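Local coordinates for phosphatidylglycerol lysyltransferase C-terminal domain-containing protein (Bacteroides thetaiotaomicron, PDB 2HQY) that is of unknown function but binds coenzyme A and may act as an acyl- or aminoacyltransferase, at residues F51-F56 / K74-K79; L62-P67 / D85-N90. All coordinates share one frame; numbering follows the deposited sequence.

Contact 1 of 2, residues F51-F56 / K74-K79; sequences FLVFKF and KAVLRK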
loop_
_atom_site.group_PDB
_atom_site.type_symbol
_atom_site.label_atom_id
_atom_site.label_comp_id
_atom_site.label_asym_id
_atom_site.label_seq_id
_atom_site.Cartn_x
_atom_site.Cartn_y
_atom_site.Cartn_z
ATOM N N PHE A 51 -21.012 -13.240 -5.240
ATOM C CA PHE A 51 -20.865 -11.814 -4.932
ATOM C C PHE A 51 -19.394 -11.418 -4.935
ATOM O O PHE A 51 -18.522 -12.228 -4.598
ATOM C CB PHE A 51 -21.384 -11.505 -3.540
ATOM C CG PHE A 51 -22.870 -11.597 -3.384
ATOM C CD1 PHE A 51 -23.660 -10.452 -3.475
ATOM C CD2 PHE A 51 -23.465 -12.815 -3.038
ATOM C CE1 PHE A 51 -25.058 -10.504 -3.254
ATOM C CE2 PHE A 51 -24.842 -12.897 -2.814
ATOM C CZ PHE A 51 -25.646 -11.730 -2.926
ATOM N N LEU A 52 -19.149 -10.150 -5.244
ATOM C CA LEU A 52 -17.827 -9.545 -5.126
ATOM C C LEU A 52 -17.798 -8.853 -3.768
ATOM O O LEU A 52 -18.651 -7.994 -3.493
ATOM C CB LEU A 52 -17.623 -8.528 -6.246
ATOM C CG LEU A 52 -16.401 -7.613 -6.133
ATOM C CD1 LEU A 52 -15.121 -8.422 -6.042
ATOM C CD2 LEU A 52 -16.383 -6.636 -7.317
ATOM N N VAL A 53 -16.832 -9.201 -2.933
ATOM C CA VAL A 53 -16.720 -8.598 -1.587
ATOM C C VAL A 53 -15.339 -7.988 -1.328
ATOM O O VAL A 53 -14.353 -8.511 -1.808
ATOM C CB VAL A 53 -17.089 -9.654 -0.510
ATOM C CG1 VAL A 53 -18.577 -10.052 -0.651
ATOM C CG2 VAL A 53 -16.225 -10.913 -0.660
ATOM N N PHE A 54 -15.279 -6.869 -0.602
ATOM C CA PHE A 54 -14.010 -6.164 -0.334
ATOM C C PHE A 54 -13.830 -6.098 1.177
ATOM O O PHE A 54 -14.824 -6.064 1.921
ATOM C CB PHE A 54 -14.003 -4.758 -0.923
ATOM C CG PHE A 54 -14.021 -4.721 -2.429
ATOM C CD1 PHE A 54 -12.840 -4.865 -3.156
ATOM C CD2 PHE A 54 -15.223 -4.577 -3.119
ATOM C CE1 PHE A 54 -12.841 -4.838 -4.579
ATOM C CE2 PHE A 54 -15.245 -4.550 -4.545
ATOM C CZ PHE A 54 -14.051 -4.686 -5.270
ATOM N N LYS A 55 -12.564 -6.126 1.607
ATOM C CA LYS A 55 -12.171 -6.080 3.028
ATOM C C LYS A 55 -11.067 -5.024 3.125
ATOM O O LYS A 55 -10.110 -5.054 2.309
ATOM C CB LYS A 55 -11.686 -7.459 3.457
ATOM C CG LYS A 55 -11.095 -7.603 4.861
ATOM C CD LYS A 55 -10.735 -9.071 5.068
ATOM C CE LYS A 55 -10.273 -9.399 6.506
ATOM N NZ LYS A 55 -9.945 -10.880 6.618
ATOM N N PHE A 56 -11.245 -4.089 4.067
ATOM C CA PHE A 56 -10.387 -2.895 4.276
ATOM C C PHE A 56 -10.010 -2.778 5.744
ATOM O O PHE A 56 -10.824 -3.078 6.626
ATOM C CB PHE A 56 -11.128 -1.547 4.029
ATOM C CG PHE A 56 -11.805 -1.443 2.726
ATOM C CD1 PHE A 56 -11.124 -0.905 1.608
ATOM C CD2 PHE A 56 -13.135 -1.811 2.603
ATOM C CE1 PHE A 56 -11.771 -0.790 0.349
ATOM C CE2 PHE A 56 -13.791 -1.698 1.361
ATOM C CZ PHE A 56 -13.123 -1.203 0.236
ATOM N N LYS A 74 -28.105 -13.213 2.488
ATOM C CA LYS A 74 -27.977 -13.658 3.881
ATOM C C LYS A 74 -26.832 -14.653 4.063
ATOM O O LYS A 74 -26.102 -14.591 5.062
ATOM C CB LYS A 74 -29.288 -14.229 4.426
ATOM C CG LYS A 74 -29.310 -14.249 5.932
ATOM N N ALA A 75 -26.662 -15.556 3.099
ATOM C CA ALA A 75 -25.582 -16.542 3.160
ATOM C C ALA A 75 -24.229 -15.850 3.095
ATOM O O ALA A 75 -23.295 -16.230 3.801
ATOM C CB ALA A 75 -25.698 -17.552 2.037
ATOM N N VAL A 76 -24.111 -14.835 2.243
ATOM C CA VAL A 76 -22.802 -14.207 2.063
ATOM C C VAL A 76 -22.430 -13.355 3.281
ATOM O O VAL A 76 -21.264 -13.370 3.737
ATOM C CB VAL A 76 -22.705 -13.445 0.709
ATOM C CG1 VAL A 76 -23.506 -12.159 0.731
ATOM C CG2 VAL A 76 -21.249 -13.181 0.356
ATOM N N LEU A 77 -23.423 -12.655 3.831
ATOM C CA LEU A 77 -23.245 -11.910 5.079
ATOM C C LEU A 77 -22.822 -12.784 6.239
ATOM O O LEU A 77 -21.965 -12.395 7.016
ATOM C CB LEU A 77 -24.492 -11.105 5.439
ATOM C CG LEU A 77 -24.793 -9.943 4.489
ATOM C CD1 LEU A 77 -25.960 -9.141 5.044
ATOM C CD2 LEU A 77 -23.570 -9.057 4.205
ATOM N N ARG A 78 -23.420 -13.971 6.352
ATOM C CA ARG A 78 -22.979 -14.958 7.339
ATOM C C ARG A 78 -21.482 -15.278 7.204
ATOM O O ARG A 78 -20.767 -15.336 8.204
ATOM C CB ARG A 78 -23.840 -16.238 7.242
ATOM C CG ARG A 78 -23.454 -17.339 8.230
ATOM C CD ARG A 78 -24.556 -18.421 8.336
ATOM N N LYS A 79 -21.022 -15.501 5.976
ATOM C CA LYS A 79 -19.608 -15.767 5.734
ATOM C C LYS A 79 -18.706 -14.580 6.131
ATOM O O LYS A 79 -17.610 -14.773 6.701
ATOM C CB LYS A 79 -19.385 -16.193 4.279
ATOM C CG LYS A 79 -19.245 -17.703 4.121
ATOM C CD LYS A 79 -19.180 -18.123 2.658
ATOM C CE LYS A 79 -20.410 -18.939 2.281
ATOM N NZ LYS A 79 -20.078 -20.006 1.284
#

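Contact 2 of 2, residues L62-P67 / D85-N90; sequences LAYMMP and DKEKHN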
loop_
_atom_site.group_PDB
_atom_site.type_symbol
_atom_site.label_atom_id
_atom_site.label_comp_id
_atom_site.label_asym_id
_atom_site.label_seq_id
_atom_site.Cartn_x
_atom_site.Cartn_y
_atom_site.Cartn_z
ATOM N N LEU A 62 -11.782 -2.543 11.114
ATOM C CA LEU A 62 -11.947 -3.530 10.033
ATOM C C LEU A 62 -13.285 -3.231 9.391
ATOM O O LEU A 62 -14.291 -3.069 10.109
ATOM C CB LEU A 62 -11.978 -4.964 10.583
ATOM C CG LEU A 62 -12.351 -6.083 9.583
ATOM C CD1 LEU A 62 -11.312 -6.227 8.466
ATOM C CD2 LEU A 62 -12.524 -7.392 10.313
ATOM N N ALA A 63 -13.331 -3.188 8.056
ATOM C CA ALA A 63 -14.622 -2.959 7.404
ATOM C C ALA A 63 -14.735 -3.739 6.107
ATOM O O ALA A 63 -13.721 -4.063 5.484
ATOM C CB ALA A 63 -14.835 -1.485 7.139
ATOM N N TYR A 64 -15.974 -4.054 5.734
ATOM C CA TYR A 64 -16.276 -4.745 4.468
ATOM C C TYR A 64 -17.175 -3.823 3.659
ATOM O O TYR A 64 -17.837 -2.961 4.216
ATOM C CB TYR A 64 -16.994 -6.088 4.755
ATOM C CG TYR A 64 -16.144 -7.024 5.610
ATOM C CD1 TYR A 64 -15.349 -8.025 5.024
ATOM C CD2 TYR A 64 -16.110 -6.893 7.007
ATOM C CE1 TYR A 64 -14.559 -8.896 5.817
ATOM C CE2 TYR A 64 -15.324 -7.764 7.805
ATOM C CZ TYR A 64 -14.553 -8.745 7.184
ATOM O OH TYR A 64 -13.796 -9.576 7.984
ATOM N N MET A 65 -17.178 -3.961 2.336
ATOM C CA MET A 65 -18.129 -3.214 1.532
ATOM C C MET A 65 -19.440 -4.017 1.467
ATOM O O MET A 65 -19.438 -5.217 1.706
ATOM C CB MET A 65 -17.517 -2.987 0.134
ATOM C CG MET A 65 -18.349 -2.123 -0.828
ATOM S SD MET A 65 -18.189 -0.324 -0.526
ATOM C CE MET A 65 -16.517 -0.047 -1.064
ATOM N N MET A 66 -20.570 -3.354 1.196
ATOM C CA MET A 66 -21.791 -4.068 0.871
ATOM C C MET A 66 -21.470 -4.965 -0.347
ATOM O O MET A 66 -20.921 -4.469 -1.336
ATOM C CB MET A 66 -22.928 -3.066 0.562
ATOM C CG MET A 66 -24.308 -3.696 0.237
ATOM S SD MET A 66 -25.193 -4.538 1.599
ATOM C CE MET A 66 -26.756 -4.951 0.773
ATOM N N PRO A 67 -21.747 -6.286 -0.253
ATOM C CA PRO A 67 -21.494 -7.204 -1.368
ATOM C C PRO A 67 -22.134 -6.748 -2.673
ATOM O O PRO A 67 -23.277 -6.273 -2.682
ATOM C CB PRO A 67 -22.120 -8.508 -0.891
ATOM C CG PRO A 67 -21.983 -8.432 0.635
ATOM C CD PRO A 67 -22.296 -7.002 0.922
ATOM N N ASP A 85 -15.348 -12.341 12.860
ATOM C CA ASP A 85 -15.089 -13.118 14.096
ATOM C C ASP A 85 -13.646 -13.608 14.166
ATOM O O ASP A 85 -12.986 -13.468 15.214
ATOM C CB ASP A 85 -16.037 -14.323 14.207
ATOM C CG ASP A 85 -17.488 -13.929 14.426
ATOM O OD1 ASP A 85 -17.776 -12.753 14.757
ATOM O OD2 ASP A 85 -18.362 -14.819 14.279
ATOM N N LYS A 86 -13.150 -14.179 13.063
ATOM C CA LYS A 86 -11.757 -14.645 12.987
ATOM C C LYS A 86 -10.752 -13.519 13.198
ATOM O O LYS A 86 -9.679 -13.736 13.773
ATOM C CB LYS A 86 -11.484 -15.342 11.652
ATOM C CG LYS A 86 -11.692 -16.847 11.684
ATOM C CD LYS A 86 -11.428 -17.486 10.315
ATOM C CE LYS A 86 -12.678 -17.467 9.443
ATOM N NZ LYS A 86 -12.662 -18.512 8.386
ATOM N N GLU A 87 -11.099 -12.322 12.725
ATOM C CA GLU A 87 -10.262 -11.156 12.904
ATOM C C GLU A 87 -10.391 -10.557 14.305
ATOM O O GLU A 87 -9.613 -9.664 14.660
ATOM C CB GLU A 87 -10.590 -10.100 11.838
ATOM C CG GLU A 87 -10.330 -10.582 10.411
ATOM C CD GLU A 87 -8.844 -10.729 10.074
ATOM O OE1 GLU A 87 -7.966 -10.493 10.945
ATOM O OE2 GLU A 87 -8.554 -11.078 8.918
ATOM N N LYS A 88 -11.367 -11.058 15.071
ATOM C CA LYS A 88 -11.667 -10.599 16.447
ATOM C C LYS A 88 -12.170 -9.163 16.457
ATOM O O LYS A 88 -11.839 -8.365 17.338
ATOM C CB LYS A 88 -10.454 -10.809 17.374
ATOM C CG LYS A 88 -10.116 -12.285 17.532
ATOM C CD LYS A 88 -8.893 -12.532 18.414
ATOM C CE LYS A 88 -8.537 -14.012 18.440
ATOM N NZ LYS A 88 -9.735 -14.799 18.868
ATOM N N HIS A 89 -12.960 -8.832 15.435
ATOM C CA HIS A 89 -13.548 -7.506 15.309
ATOM C C HIS A 89 -15.046 -7.659 15.073
ATOM O O HIS A 89 -15.500 -8.678 14.508
ATOM C CB HIS A 89 -12.902 -6.721 14.149
ATOM C CG HIS A 89 -11.557 -6.155 14.476
ATOM N ND1 HIS A 89 -11.342 -4.805 14.656
ATOM C CD2 HIS A 89 -10.356 -6.754 14.650
ATOM C CE1 HIS A 89 -10.067 -4.599 14.944
ATOM N NE2 HIS A 89 -9.452 -5.768 14.959
ATOM N N ASN A 90 -15.820 -6.675 15.517
ATOM C CA ASN A 90 -17.223 -6.651 15.154
ATOM C C ASN A 90 -17.326 -6.547 13.630
ATOM O O ASN A 90 -16.377 -6.119 12.960
ATOM C CB ASN A 90 -17.959 -5.492 15.831
ATOM C CG ASN A 90 -19.469 -5.621 15.717
ATOM O OD1 ASN A 90 -20.012 -6.723 15.792
ATOM N ND2 ASN A 90 -20.152 -4.498 15.520
HETATM O O HOH W 1 -15.889 -5.471 10.368
HETATM O O HOH W 2 -13.054 -2.828 13.862
#

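Contact 1 of 2, residues F51-F56 / K74-K79
V76, on helix 73-87, sits over one face of the F51 ring at the start of strand 51-58. Its CG1 methyl is 4.0 Å from the F51 ring centroid and 18° off the ring normal, a CH-pi contact made over the face. The methyl is displaced toward the CD2 side of the ring, where V76 CG1 meets F51 CD2 at 3.8 Å. V76 CB follows just behind, 3.9 Å from F51 CD2, so the valine leans on the ring with its branch point as well as a methyl, the two side chains crossing obliquely. F51 holds CG anti to its carbonyl carbon (chi1 -70°), which carries the ring toward the helix; V76 tucks CG1 between its own N and carbonyl carbon (chi1 73°) and turns CG2 toward V53. There V76 CG2 touches V53 CG1 at a looser 4.2 Å. F51 and V53, two residues apart, both point from the strand toward the helix, and V76 bridges them without any hydrogen bond. All three are buried. P67, in the interruption of strand 61-69, touches both F51 and V53, while I48 touches V53 and V76. Replacing F51 with alanine would probably leave V76 CG1 without the aromatic face it rests on and open a gap beside P67. Polar links lie at the margins: K79 NZ forms a salt bridge with D49, and K55 NZ pairs with D83 farther along the helix. This is an alpha/beta layer, with helix 73-87 packed by apolar side chains on one face of the antiparallel strands 44-48, 51-58 and 61-69, away from the coenzyme A pocket.

Contact 2 of 2, residues L62-P67 / D85-N90
L62 and H89 bring the two backbones nearest, CA to CA 6.8 Å, where strand 61-69 passes the C-terminal end of helix 73-87. The helix closes in a Schellman motif: K88 takes a positive phi of 66° and its N bonds to D85 O at 2.9 Å, turning the chain back so that H89 faces the strand. No direct hydrogen bond joins the segments; two waters do. One donates to both L62 O and N90 O, while the other accepts from L62 N and lies in the plane of the imidazole at its edge, 2.7 Å from H89 ND1. The L62 side chain makes the apolar contact. With CG anti to its backbone N (chi1 171°), L62 sets CD2 3.7 Å from E87 CB, the two side chains crossing at about a right angle. The same L62 CD2 reaches H89 CB at 3.9 Å, and L62 CB approaches the imidazole obliquely. Y64 only grazes the helix end, its OH 4.3 Å from E87 CG; its hydrogen bond goes to D83. The E87 carboxylate, on a chain bent at chi2, is paired with K55, and H89 NE2 bonds to Q166 of the second subunit. The contact lies within the beta-alpha-beta unit of strands 61-69 and 92-96 and helix 73-87, with W57 of neighbouring strand 51-58 touching L62, E87 and, edge-to-face, H89.

Following the chain from the N terminus, strand 51-58 is the first of the elements involved and pairs antiparallel with strand 61-69, which then leads into helix 73-87. Contact 1 closes the loop from strand 51-58 to the early turns of this helix; contact 2 closes another from strand 61-69 to the helix end. Their segments alternate along the chain, so the loops cross rather than nest. The centres lie about 9 Å apart and are joined directly: F56 N probably bonds to A63 O, and K55 NZ reaches across from one contact to the other, 2.7 Å from E87 OE2. Together they hold one helix along two adjacent strands.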